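Local coordinates for 3-hydroxyisobutyrate dehydrogenase family protein (Geobacter sulfurreducens, PDB 3PDU) that probably reduces succinic semialdehyde to gamma-hydroxybutyrate, using an NADP cofactor, as a member of the beta-hydroxyacid dehydrogenase family, at residues M16-V21 against V41-R46; A23-T28 against G148-A153; G113-E118 against D140-T145; Q180-L185 against E276-V281. All blocks are in the same frame, centred on the assembly; numbering follows the deposited sequence.

Contact 1: residues M16-V21 against V41-R46; sequences MAANLV and VALGAR
Ala18 meets Leu43 first, with Ala18 CB 3.7 Å from Leu43 CD1. The alanine methyl sits on the flank of helix 13-23, and Leu43 does the reaching. The extended chi2 (-180°) sets Leu43 CD1 anti to CA, at the far tip of the side chain, where it meets Ala18.

Val21, three residues further along the helix, takes the largest share of the contact. Its two methyls divide the work. CG1 is anti to the backbone N (chi1 175°) and faces the end of helix 38-43. There Val21 CG1 lies 3.4 Å from the carbonyl O of Leu43 and 4.1 Å from CB of Leu43. On the other branch, Val21 CG2 meets CB of Ala45 at 4.0 Å. No hydrogen bond crosses between the segments; the contact is van der Waals packing.

Gly44 lies beside CG1 of Val21 and closes helix 38-43 in a Schellman motif. Its positive phi (130°) turns the chain out of the helix and on to Ala45. Leu43 and Gly44 stay exposed, while Ala18 and Ala45 are buried.

Both segments belong to the Rossmann-type part of the chain. Strand 27-30 lies beneath the join: Val21 packs on Val27, and Ala45 packs on Val29. The backbone of Arg46 pairs with the same strand as strand 46-47 begins. Elsewhere on helix 13-23, Leu20 packs on Phe6 of strand 4-7 and on helix 148-154.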
loop_
_atom_site.group_PDB
_atom_site.type_symbol
_atom_site.label_atom_id
_atom_site.label_comp_id
_atom_site.label_asym_id
_atom_site.label_seq_id
_atom_site.Cartn_x
_atom_site.Cartn_y
_atom_site.Cartn_z
ATOM N N MET A 16 -34.379 9.041 -9.914
ATOM C CA MET A 16 -34.573 8.259 -11.132
ATOM C C MET A 16 -36.040 7.887 -11.289
ATOM O O MET A 16 -36.622 8.076 -12.362
ATOM C CB MET A 16 -33.698 6.992 -11.135
ATOM C CG MET A 16 -32.209 7.295 -11.281
ATOM S SD MET A 16 -31.200 5.879 -10.828
ATOM C CE MET A 16 -31.462 4.726 -12.185
ATOM N N ALA A 17 -36.645 7.376 -10.219
ATOM C CA ALA A 17 -38.067 7.049 -10.269
ATOM C C ALA A 17 -38.895 8.301 -10.586
ATOM O O ALA A 17 -39.840 8.245 -11.377
ATOM C CB ALA A 17 -38.527 6.400 -8.954
ATOM N N ALA A 18 -38.520 9.430 -9.991
ATOM C CA ALA A 18 -39.235 10.689 -10.206
ATOM C C ALA A 18 -39.149 11.140 -11.668
ATOM O O ALA A 18 -40.114 11.676 -12.219
ATOM C CB ALA A 18 -38.693 11.777 -9.283
ATOM N N ASN A 19 -37.987 10.938 -12.287
ATOM C CA ASN A 19 -37.838 11.239 -13.706
ATOM C C ASN A 19 -38.804 10.446 -14.595
ATOM O O ASN A 19 -39.322 10.975 -15.574
ATOM C CB ASN A 19 -36.394 11.015 -14.156
ATOM C CG ASN A 19 -35.498 12.169 -13.791
ATOM O OD1 ASN A 19 -35.983 13.260 -13.496
ATOM N ND2 ASN A 19 -34.186 11.949 -13.813
ATOM N N LEU A 20 -39.043 9.181 -14.257
ATOM C CA LEU A 20 -39.971 8.366 -15.035
ATOM C C LEU A 20 -41.395 8.882 -14.871
ATOM O O LEU A 20 -42.146 8.987 -15.839
ATOM C CB LEU A 20 -39.891 6.897 -14.612
ATOM C CG LEU A 20 -38.543 6.202 -14.852
ATOM C CD1 LEU A 20 -38.587 4.742 -14.405
ATOM C CD2 LEU A 20 -38.153 6.288 -16.326
ATOM N N VAL A 21 -41.774 9.208 -13.641
ATOM C CA VAL A 21 -43.107 9.772 -13.405
ATOM C C VAL A 21 -43.284 11.075 -14.164
ATOM O O VAL A 21 -44.289 11.273 -14.852
ATOM C CB VAL A 21 -43.388 9.995 -11.903
ATOM C CG1 VAL A 21 -44.749 10.695 -11.714
ATOM C CG2 VAL A 21 -43.356 8.661 -11.169
ATOM N N VAL A 41 -45.238 8.798 -4.644
ATOM C CA VAL A 41 -46.695 8.657 -4.713
ATOM C C VAL A 41 -47.381 10.009 -4.907
ATOM O O VAL A 41 -48.301 10.130 -5.715
ATOM C CB VAL A 41 -47.248 7.960 -3.454
ATOM C CG1 VAL A 41 -48.786 7.889 -3.514
ATOM C CG2 VAL A 41 -46.647 6.567 -3.333
ATOM N N ALA A 42 -46.930 11.029 -4.180
ATOM C CA ALA A 42 -47.507 12.367 -4.337
ATOM C C ALA A 42 -47.314 12.914 -5.755
ATOM O O ALA A 42 -48.128 13.712 -6.235
ATOM C CB ALA A 42 -46.935 13.338 -3.295
ATOM N N LEU A 43 -46.248 12.475 -6.421
ATOM C CA LEU A 43 -45.942 12.901 -7.790
ATOM C C LEU A 43 -46.805 12.144 -8.785
ATOM O O LEU A 43 -46.974 12.570 -9.922
ATOM C CB LEU A 43 -44.467 12.639 -8.130
ATOM C CG LEU A 43 -43.402 13.705 -7.875
ATOM C CD1 LEU A 43 -42.035 13.170 -8.315
ATOM C CD2 LEU A 43 -43.723 15.014 -8.600
ATOM N N GLY A 44 -47.336 11.003 -8.361
ATOM C CA GLY A 44 -48.220 10.239 -9.215
ATOM C C GLY A 44 -47.884 8.764 -9.348
ATOM O O GLY A 44 -48.569 8.048 -10.073
ATOM N N ALA A 45 -46.845 8.291 -8.665
ATOM C CA ALA A 45 -46.577 6.854 -8.687
ATOM C C ALA A 45 -47.591 6.091 -7.824
ATOM O O ALA A 45 -48.221 6.672 -6.941
ATOM C CB ALA A 45 -45.131 6.561 -8.232
ATOM N N ARG A 46 -47.755 4.795 -8.086
ATOM C CA ARG A 46 -48.527 3.923 -7.191
ATOM C C ARG A 46 -47.582 3.192 -6.250
ATOM O O ARG A 46 -46.516 2.763 -6.664
ATOM C CB ARG A 46 -49.280 2.862 -7.990
ATOM C CG ARG A 46 -50.602 3.302 -8.591
ATOM C CD ARG A 46 -51.316 2.097 -9.192
ATOM N NE ARG A 46 -50.875 0.851 -8.566
ATOM C CZ ARG A 46 -51.421 0.317 -7.476
ATOM N NH1 ARG A 46 -52.444 0.916 -6.878
ATOM N NH2 ARG A 46 -50.943 -0.819 -6.983
#

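Contact 2: residues A23-T28 against G148-A153; sequences AGFDVT and GPAFAA
Phe25 carries the tight part of this contact by pushing the end of its ring against the Pro149-Ala150 backbone, in the first turn of helix 148-154. Phe25 CZ comes to 3.7 Å from the backbone C of Pro149 and 3.8 Å from Pro149 CB. Phe25 CE2 lies 3.9 Å from Ala150 CA. The ring meets this backbone obliquely, and the side chains of Phe25 and Pro149 cross at about a right angle. A chi1 of -59° puts CG of Phe25 beside its backbone N and directs the ring to Pro149 and Ala150. This tight part has an exposed rim at Pro149 and a buried side at Ala150.

The methyls around the ring are looser. Phe25 CE2 is 4.4 Å from both Ala150 CB and Ala153 CB, the latter at the ring edge. At the exposed margin, Ala153 CB and Ala23 CB form a small close methyl pair, 3.9 Å apart. The contact contains no hydrogen bond between the segments.

Gly24 ends helix 13-23 with a positive phi in a Schellman motif. The chain then turns through Phe25 toward strand 27-30.

Leu20 of helix 13-23 touches both Phe25 and Ala150, and Tyr4 meets the Phe25 ring edge-to-face. On the far flank of helix 148-154, Phe151 packs on Leu117 and Ala119 of strand 115-122.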
loop_
_atom_site.group_PDB
_atom_site.type_symbol
_atom_site.label_atom_id
_atom_site.label_comp_id
_atom_site.label_asym_id
_atom_site.label_seq_id
_atom_site.Cartn_x
_atom_site.Cartn_y
_atom_site.Cartn_z
ATOM N N ALA A 23 -41.744 12.100 -16.794
ATOM C CA ALA A 23 -41.747 11.848 -18.236
ATOM C C ALA A 23 -43.109 11.326 -18.702
ATOM O O ALA A 23 -43.402 11.302 -19.896
ATOM C CB ALA A 23 -40.643 10.868 -18.609
ATOM N N GLY A 24 -43.946 10.913 -17.754
ATOM C CA GLY A 24 -45.300 10.500 -18.079
ATOM C C GLY A 24 -45.574 9.006 -18.095
ATOM O O GLY A 24 -46.651 8.576 -18.544
ATOM N N PHE A 25 -44.621 8.206 -17.620
ATOM C CA PHE A 25 -44.856 6.766 -17.493
ATOM C C PHE A 25 -45.747 6.436 -16.284
ATOM O O PHE A 25 -45.799 7.194 -15.321
ATOM C CB PHE A 25 -43.535 5.990 -17.396
ATOM C CG PHE A 25 -42.633 6.182 -18.590
ATOM C CD1 PHE A 25 -42.961 5.633 -19.817
ATOM C CD2 PHE A 25 -41.459 6.920 -18.481
ATOM C CE1 PHE A 25 -42.129 5.814 -20.922
ATOM C CE2 PHE A 25 -40.627 7.109 -19.577
ATOM C CZ PHE A 25 -40.963 6.560 -20.797
ATOM N N ASP A 26 -46.456 5.311 -16.374
ATOM C CA ASP A 26 -47.218 4.720 -15.270
ATOM C C ASP A 26 -46.213 3.954 -14.414
ATOM O O ASP A 26 -45.684 2.929 -14.850
ATOM C CB ASP A 26 -48.265 3.766 -15.876
ATOM C CG ASP A 26 -49.129 3.059 -14.836
ATOM O OD1 ASP A 26 -48.700 2.862 -13.684
ATOM O OD2 ASP A 26 -50.254 2.664 -15.199
ATOM N N VAL A 27 -45.930 4.460 -13.211
ATOM C CA VAL A 27 -44.857 3.902 -12.387
ATOM C C VAL A 27 -45.396 3.359 -11.061
ATOM O O VAL A 27 -46.162 4.032 -10.371
ATOM C CB VAL A 27 -43.732 4.949 -12.099
ATOM C CG1 VAL A 27 -42.585 4.316 -11.309
ATOM C CG2 VAL A 27 -43.194 5.553 -13.408
ATOM N N THR A 28 -44.986 2.140 -10.722
ATOM C CA THR A 28 -45.278 1.550 -9.424
ATOM C C THR A 28 -43.977 1.437 -8.628
ATOM O O THR A 28 -42.989 0.910 -9.133
ATOM C CB THR A 28 -45.885 0.159 -9.602
ATOM O OG1 THR A 28 -47.096 0.268 -10.354
ATOM C CG2 THR A 28 -46.210 -0.472 -8.249
ATOM N N GLY A 148 -35.953 1.725 -24.067
ATOM C CA GLY A 148 -35.379 2.927 -24.657
ATOM C C GLY A 148 -36.001 4.229 -24.178
ATOM O O GLY A 148 -35.290 5.161 -23.783
ATOM N N PRO A 149 -37.336 4.323 -24.236
ATOM C CA PRO A 149 -37.952 5.581 -23.797
ATOM C C PRO A 149 -37.678 5.887 -22.320
ATOM O O PRO A 149 -37.460 7.046 -21.941
ATOM C CB PRO A 149 -39.449 5.351 -24.073
ATOM C CG PRO A 149 -39.462 4.408 -25.252
ATOM C CD PRO A 149 -38.282 3.470 -24.983
ATOM N N ALA A 150 -37.667 4.860 -21.482
ATOM C CA ALA A 150 -37.339 5.076 -20.079
ATOM C C ALA A 150 -35.861 5.480 -19.890
ATOM O O ALA A 150 -35.551 6.378 -19.096
ATOM C CB ALA A 150 -37.709 3.835 -19.234
ATOM N N PHE A 151 -34.953 4.837 -20.620
ATOM C CA PHE A 151 -33.536 5.172 -20.524
ATOM C C PHE A 151 -33.287 6.622 -20.967
ATOM O O PHE A 151 -32.387 7.288 -20.453
ATOM C CB PHE A 151 -32.674 4.204 -21.355
ATOM C CG PHE A 151 -32.431 2.860 -20.689
ATOM C CD1 PHE A 151 -32.616 2.693 -19.329
ATOM C CD2 PHE A 151 -31.977 1.782 -21.427
ATOM C CE1 PHE A 151 -32.371 1.453 -18.716
ATOM C CE2 PHE A 151 -31.730 0.541 -20.821
ATOM C CZ PHE A 151 -31.924 0.383 -19.467
ATOM N N ALA A 152 -34.087 7.111 -21.912
ATOM C CA ALA A 152 -33.961 8.501 -22.347
ATOM C C ALA A 152 -34.370 9.501 -21.253
ATOM O O ALA A 152 -33.866 10.619 -21.204
ATOM C CB ALA A 152 -34.751 8.743 -23.634
ATOM N N ALA A 153 -35.285 9.096 -20.377
ATOM C CA ALA A 153 -35.660 9.921 -19.230
ATOM C C ALA A 153 -34.598 9.861 -18.131
ATOM O O ALA A 153 -34.507 10.757 -17.285
ATOM C CB ALA A 153 -37.010 9.471 -18.673
#

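Contact 3: residues G113-E118 against D140-T145; sequences GGRFLE and DQSLFT
The N-cap of helix 141-146, Asp140, is tied to strand 115-118 by a direct backbone bond and, through Ser142, to Arg115. Asp140 N donates to the carbonyl O of Phe116 at 3.0 Å, with an N-H...O angle of 166°. The side chain of Asp140 turns back over the helix start, its CG anti to the backbone N (chi1 -174°). OD1 then accepts from two donors of its own segment. Leu143 N gives Asp140 OD1 the capping bond at 2.8 Å, from the anti side and somewhat out of the carboxylate plane. Ser142 OG donates at 2.6 Å to the syn lone pair of Asp140 OD1.

Here the antiparallel neighbour of strand 115-122, strand 133-139, gives way to a helix. The axes of strand 115-118 and helix 141-145 cross at 71°, with a closest approach of 7.7 Å. Apolar side chains meet between them. CB of Leu117 packs on CD2 of Leu143 at 3.8 Å. The other end of Leu117 reaches Phe144, where CD2 lies at the edge of the ring.

Arg115 joins the cap network through the serine. Arg115 NH1 donates to Ser142 OG at 2.8 Å, with the oxygen in the guanidinium plane. Ser142 OG thus relays between arginine and aspartate. Arg115 NH1 and Asp140 OD1 themselves stay 4.2 Å apart, beyond a salt bridge, and the two planar groups are nearly perpendicular. CB of Leu143 covers part of one guanidinium face. Asp146 forms a salt bridge with NH1, and Gly88 O accepts from NE.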
loop_
_atom_site.group_PDB
_atom_site.type_symbol
_atom_site.label_atom_id
_atom_site.label_comp_id
_atom_site.label_asym_id
_atom_site.label_seq_id
_atom_site.Cartn_x
_atom_site.Cartn_y
_atom_site.Cartn_z
ATOM N N GLY A 113 -38.943 -17.219 -16.655
ATOM C CA GLY A 113 -39.595 -16.720 -17.850
ATOM C C GLY A 113 -39.591 -15.208 -17.985
ATOM O O GLY A 113 -40.338 -14.657 -18.789
ATOM N N GLY A 114 -38.752 -14.531 -17.203
ATOM C CA GLY A 114 -38.622 -13.089 -17.303
ATOM C C GLY A 114 -37.471 -12.745 -18.229
ATOM O O GLY A 114 -36.754 -13.635 -18.672
ATOM N N ARG A 115 -37.314 -11.466 -18.561
ATOM C CA ARG A 115 -36.106 -11.020 -19.254
ATOM C C ARG A 115 -35.270 -10.183 -18.305
ATOM O O ARG A 115 -35.827 -9.439 -17.490
ATOM C CB ARG A 115 -36.462 -10.210 -20.508
ATOM C CG ARG A 115 -37.229 -11.004 -21.567
ATOM C CD ARG A 115 -37.627 -10.118 -22.741
ATOM N NE ARG A 115 -38.609 -9.110 -22.351
ATOM C CZ ARG A 115 -38.820 -7.975 -23.010
ATOM N NH1 ARG A 115 -38.108 -7.692 -24.091
ATOM N NH2 ARG A 115 -39.742 -7.115 -22.586
ATOM N N PHE A 116 -33.946 -10.313 -18.403
ATOM C CA PHE A 116 -33.032 -9.618 -17.503
ATOM C C PHE A 116 -32.008 -8.768 -18.246
ATOM O O PHE A 116 -31.428 -9.180 -19.262
ATOM C CB PHE A 116 -32.282 -10.579 -16.563
ATOM C CG PHE A 116 -31.313 -9.871 -15.641
ATOM C CD1 PHE A 116 -31.779 -9.172 -14.533
ATOM C CD2 PHE A 116 -29.945 -9.877 -15.899
ATOM C CE1 PHE A 116 -30.899 -8.498 -13.689
ATOM C CE2 PHE A 116 -29.059 -9.220 -15.056
ATOM C CZ PHE A 116 -29.537 -8.525 -13.953
ATOM N N LEU A 117 -31.787 -7.578 -17.714
ATOM C CA LEU A 117 -30.738 -6.694 -18.198
ATOM C C LEU A 117 -30.081 -6.060 -16.990
ATOM O O LEU A 117 -30.779 -5.620 -16.074
ATOM C CB LEU A 117 -31.375 -5.590 -19.054
ATOM C CG LEU A 117 -30.456 -4.617 -19.784
ATOM C CD1 LEU A 117 -29.829 -5.317 -20.984
ATOM C CD2 LEU A 117 -31.260 -3.398 -20.240
ATOM N N GLU A 118 -28.751 -6.017 -16.954
ATOM C CA GLU A 118 -28.090 -5.239 -15.912
ATOM C C GLU A 118 -27.814 -3.883 -16.537
ATOM O O GLU A 118 -27.549 -3.796 -17.736
ATOM C CB GLU A 118 -26.796 -5.914 -15.433
ATOM C CG GLU A 118 -25.672 -5.958 -16.476
ATOM C CD GLU A 118 -24.373 -6.540 -15.932
ATOM O OE1 GLU A 118 -24.312 -6.858 -14.724
ATOM O OE2 GLU A 118 -23.408 -6.688 -16.715
ATOM N N ASP A 140 -30.246 -8.881 -22.019
ATOM C CA ASP A 140 -31.262 -9.117 -23.046
ATOM C C ASP A 140 -31.461 -7.927 -23.990
ATOM O O ASP A 140 -31.873 -6.852 -23.566
ATOM C CB ASP A 140 -32.584 -9.516 -22.388
ATOM C CG ASP A 140 -33.640 -9.912 -23.397
ATOM O OD1 ASP A 140 -34.091 -9.040 -24.163
ATOM O OD2 ASP A 140 -34.017 -11.095 -23.426
ATOM N N GLN A 141 -31.183 -8.132 -25.277
ATOM C CA GLN A 141 -31.247 -7.054 -26.262
ATOM C C GLN A 141 -32.661 -6.521 -26.505
ATOM O O GLN A 141 -32.851 -5.320 -26.676
ATOM C CB GLN A 141 -30.623 -7.496 -27.594
ATOM C CG GLN A 141 -29.125 -7.260 -27.699
ATOM C CD GLN A 141 -28.785 -5.880 -28.256
ATOM O OE1 GLN A 141 -29.644 -4.996 -28.343
ATOM N NE2 GLN A 141 -27.525 -5.694 -28.641
ATOM N N SER A 142 -33.649 -7.411 -26.537
ATOM C CA SER A 142 -35.031 -6.980 -26.708
ATOM C C SER A 142 -35.470 -6.099 -25.536
ATOM O O SER A 142 -36.216 -5.132 -25.722
ATOM C CB SER A 142 -35.981 -8.174 -26.882
ATOM O OG SER A 142 -36.175 -8.876 -25.659
ATOM N N LEU A 143 -35.007 -6.417 -24.334
ATOM C CA LEU A 143 -35.354 -5.591 -23.170
ATOM C C LEU A 143 -34.641 -4.233 -23.221
ATOM O O LEU A 143 -35.231 -3.193 -22.907
ATOM C CB LEU A 143 -35.045 -6.316 -21.859
ATOM C CG LEU A 143 -35.321 -5.581 -20.534
ATOM C CD1 LEU A 143 -36.753 -5.036 -20.465
ATOM C CD2 LEU A 143 -35.045 -6.515 -19.343
ATOM N N PHE A 144 -33.374 -4.240 -23.616
ATOM C CA PHE A 144 -32.647 -2.987 -23.822
ATOM C C PHE A 144 -33.446 -2.077 -24.771
ATOM O O PHE A 144 -33.642 -0.889 -24.511
ATOM C CB PHE A 144 -31.250 -3.296 -24.392
ATOM C CG PHE A 144 -30.408 -2.079 -24.652
ATOM C CD1 PHE A 144 -29.726 -1.455 -23.615
ATOM C CD2 PHE A 144 -30.294 -1.559 -25.933
ATOM C CE1 PHE A 144 -28.934 -0.330 -23.854
ATOM C CE2 PHE A 144 -29.514 -0.431 -26.179
ATOM C CZ PHE A 144 -28.836 0.181 -25.139
ATOM N N THR A 145 -33.919 -2.647 -25.871
ATOM C CA THR A 145 -34.677 -1.894 -26.862
ATOM C C THR A 145 -35.996 -1.369 -26.279
ATOM O O THR A 145 -36.311 -0.183 -26.417
ATOM C CB THR A 145 -34.950 -2.754 -28.121
ATOM O OG1 THR A 145 -33.705 -3.037 -28.769
ATOM C CG2 THR A 145 -35.853 -2.010 -29.097
#

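Contact 4: residues Q180-L185 against E276-V281; sequences QMMTAL and EDFAAV
Met182 and Ala279 bring the two backbones together, 6.6 Å apart at their CA atoms, where helix 166-194 passes the 3-10 segment 278-281. The side chain of Met182 does most of the touching. The bend at chi2 (69°) brings Met182 SD to 3.7 Å from Ala279 CA. The bend at chi3 then sets the terminal Met182 CE, which also lies against Ala279 CA at 3.9 Å. Met182 SD makes an oblique Met-aromatic contact with Phe278, 4.8 Å from the ring centroid. Nearer the backbone, Met182 CB lies 3.8 Å from Phe278 CE1. CG of Met182 packs on CG1 of Val281 at 3.9 Å, the two side chains running past each other in opposite directions. Thr183 adds a looser methyl contact with Val281.

Asp277 shapes the start of the 3-10 segment. Asp277 OD2 accepts from Ala279 N at 3.1 Å, an Asx turn, and also forms a salt bridge with Lys219.

The contact is buried. Phe232 meets the Phe278 ring edge-to-face, and Met215 of helix 214-225 touches Met182. Phe265 of helix 256-270 packs against Thr183 and Val281. Elsewhere on helix 166-194, Met181 and Ala184 pack against a second subunit.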
loop_
_atom_site.group_PDB
_atom_site.type_symbol
_atom_site.label_atom_id
_atom_site.label_comp_id
_atom_site.label_asym_id
_atom_site.label_seq_id
_atom_site.Cartn_x
_atom_site.Cartn_y
_atom_site.Cartn_z
ATOM N N GLN A 180 -9.506 5.840 -6.655
ATOM C CA GLN A 180 -8.098 6.203 -6.587
ATOM C C GLN A 180 -7.882 7.686 -6.901
ATOM O O GLN A 180 -6.994 8.327 -6.324
ATOM C CB GLN A 180 -7.269 5.313 -7.509
ATOM C CG GLN A 180 -7.267 3.838 -7.073
ATOM C CD GLN A 180 -6.283 2.996 -7.870
ATOM O OE1 GLN A 180 -6.671 2.065 -8.575
ATOM N NE2 GLN A 180 -5.012 3.319 -7.756
ATOM N N MET A 181 -8.682 8.247 -7.810
ATOM C CA MET A 181 -8.592 9.691 -8.069
ATOM C C MET A 181 -8.950 10.516 -6.850
ATOM O O MET A 181 -8.355 11.581 -6.607
ATOM C CB MET A 181 -9.478 10.116 -9.241
ATOM C CG MET A 181 -8.881 9.770 -10.602
ATOM S SD MET A 181 -9.986 10.277 -11.931
ATOM C CE MET A 181 -9.929 12.067 -11.814
ATOM N N MET A 182 -9.933 10.045 -6.084
ATOM C CA MET A 182 -10.372 10.795 -4.904
ATOM C C MET A 182 -9.304 10.751 -3.813
ATOM O O MET A 182 -9.034 11.769 -3.161
ATOM C CB MET A 182 -11.709 10.274 -4.369
ATOM C CG MET A 182 -12.262 11.104 -3.193
ATOM S SD MET A 182 -12.779 12.751 -3.723
ATOM C CE MET A 182 -11.726 13.755 -2.676
ATOM N N THR A 183 -8.684 9.586 -3.605
ATOM C CA THR A 183 -7.615 9.524 -2.608
ATOM C C THR A 183 -6.384 10.310 -3.079
ATOM O O THR A 183 -5.681 10.904 -2.274
ATOM C CB THR A 183 -7.214 8.078 -2.194
ATOM O OG1 THR A 183 -6.802 7.320 -3.346
ATOM C CG2 THR A 183 -8.357 7.379 -1.467
ATOM N N ALA A 184 -6.144 10.329 -4.387
ATOM C CA ALA A 184 -5.058 11.137 -4.935
ATOM C C ALA A 184 -5.282 12.622 -4.648
ATOM O O ALA A 184 -4.400 13.301 -4.117
ATOM C CB ALA A 184 -4.909 10.896 -6.436
ATOM N N LEU A 185 -6.467 13.120 -4.993
ATOM C CA LEU A 185 -6.821 14.511 -4.703
ATOM C C LEU A 185 -6.763 14.803 -3.206
ATOM O O LEU A 185 -6.213 15.829 -2.786
ATOM C CB LEU A 185 -8.206 14.863 -5.263
ATOM C CG LEU A 185 -8.681 16.292 -4.973
ATOM C CD1 LEU A 185 -7.832 17.284 -5.752
ATOM C CD2 LEU A 185 -10.147 16.460 -5.345
ATOM N N GLU A 276 -21.401 10.094 4.736
ATOM C CA GLU A 276 -21.060 11.364 4.114
ATOM C C GLU A 276 -20.692 11.122 2.654
ATOM O O GLU A 276 -20.605 9.980 2.222
ATOM C CB GLU A 276 -19.897 12.014 4.860
ATOM C CG GLU A 276 -20.255 12.439 6.293
ATOM C CD GLU A 276 -19.036 12.879 7.078
ATOM O OE1 GLU A 276 -18.388 13.870 6.682
ATOM O OE2 GLU A 276 -18.723 12.232 8.095
ATOM N N ASP A 277 -20.487 12.184 1.884
ATOM C CA ASP A 277 -20.019 11.995 0.516
ATOM C C ASP A 277 -18.681 11.263 0.521
ATOM O O ASP A 277 -17.881 11.418 1.459
ATOM C CB ASP A 277 -19.847 13.340 -0.188
ATOM C CG ASP A 277 -19.657 13.177 -1.688
ATOM O OD1 ASP A 277 -20.647 12.852 -2.370
ATOM O OD2 ASP A 277 -18.522 13.366 -2.170
ATOM N N PHE A 278 -18.403 10.495 -0.534
ATOM C CA PHE A 278 -17.127 9.783 -0.595
ATOM C C PHE A 278 -15.903 10.690 -0.548
ATOM O O PHE A 278 -14.806 10.235 -0.210
ATOM C CB PHE A 278 -17.063 8.771 -1.760
ATOM C CG PHE A 278 -16.787 9.375 -3.118
ATOM C CD1 PHE A 278 -15.601 9.073 -3.793
ATOM C CD2 PHE A 278 -17.735 10.167 -3.757
ATOM C CE1 PHE A 278 -15.351 9.578 -5.066
ATOM C CE2 PHE A 278 -17.495 10.691 -5.037
ATOM C CZ PHE A 278 -16.289 10.398 -5.689
ATOM N N ALA A 279 -16.076 11.974 -0.848
ATOM C CA ALA A 279 -14.961 12.917 -0.717
ATOM C C ALA A 279 -14.472 12.997 0.733
ATOM O O ALA A 279 -13.348 13.431 1.011
ATOM C CB ALA A 279 -15.357 14.318 -1.230
ATOM N N ALA A 280 -15.322 12.577 1.658
ATOM C CA ALA A 280 -14.993 12.646 3.075
ATOM C C ALA A 280 -13.840 11.725 3.479
ATOM O O ALA A 280 -13.405 11.750 4.627
ATOM C CB ALA A 280 -16.232 12.375 3.921
ATOM N N VAL A 281 -13.337 10.915 2.551
ATOM C CA VAL A 281 -12.120 10.160 2.839
ATOM C C VAL A 281 -11.006 11.140 3.209
ATOM O O VAL A 281 -10.080 10.805 3.925
ATOM C CB VAL A 281 -11.688 9.265 1.647
ATOM C CG1 VAL A 281 -11.255 10.113 0.460
ATOM C CG2 VAL A 281 -10.573 8.310 2.076
#

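In the fold
Contacts 1, 2 and 3 lie in the Rossmann-type part of the chain, and contact 4 lies in the helical part that follows. Contacts 1 and 2 have centres 10 Å apart and touch directly: Arg46 N lies 2.9 Å from Val27 O, a probable hydrogen bond. Contacts 2 and 3 meet through Phe151, with Phe151 CZ 3.9 Å from CD2 of Leu117. Contact 4 is remote, its centre 32 to 35 Å from the centres of the others. The bound NADP lies about 7 Å from the side chain of Phe278 in contact 4, and about 13 Å from those of Ala18 in contact 1 and Phe116 in contact 3.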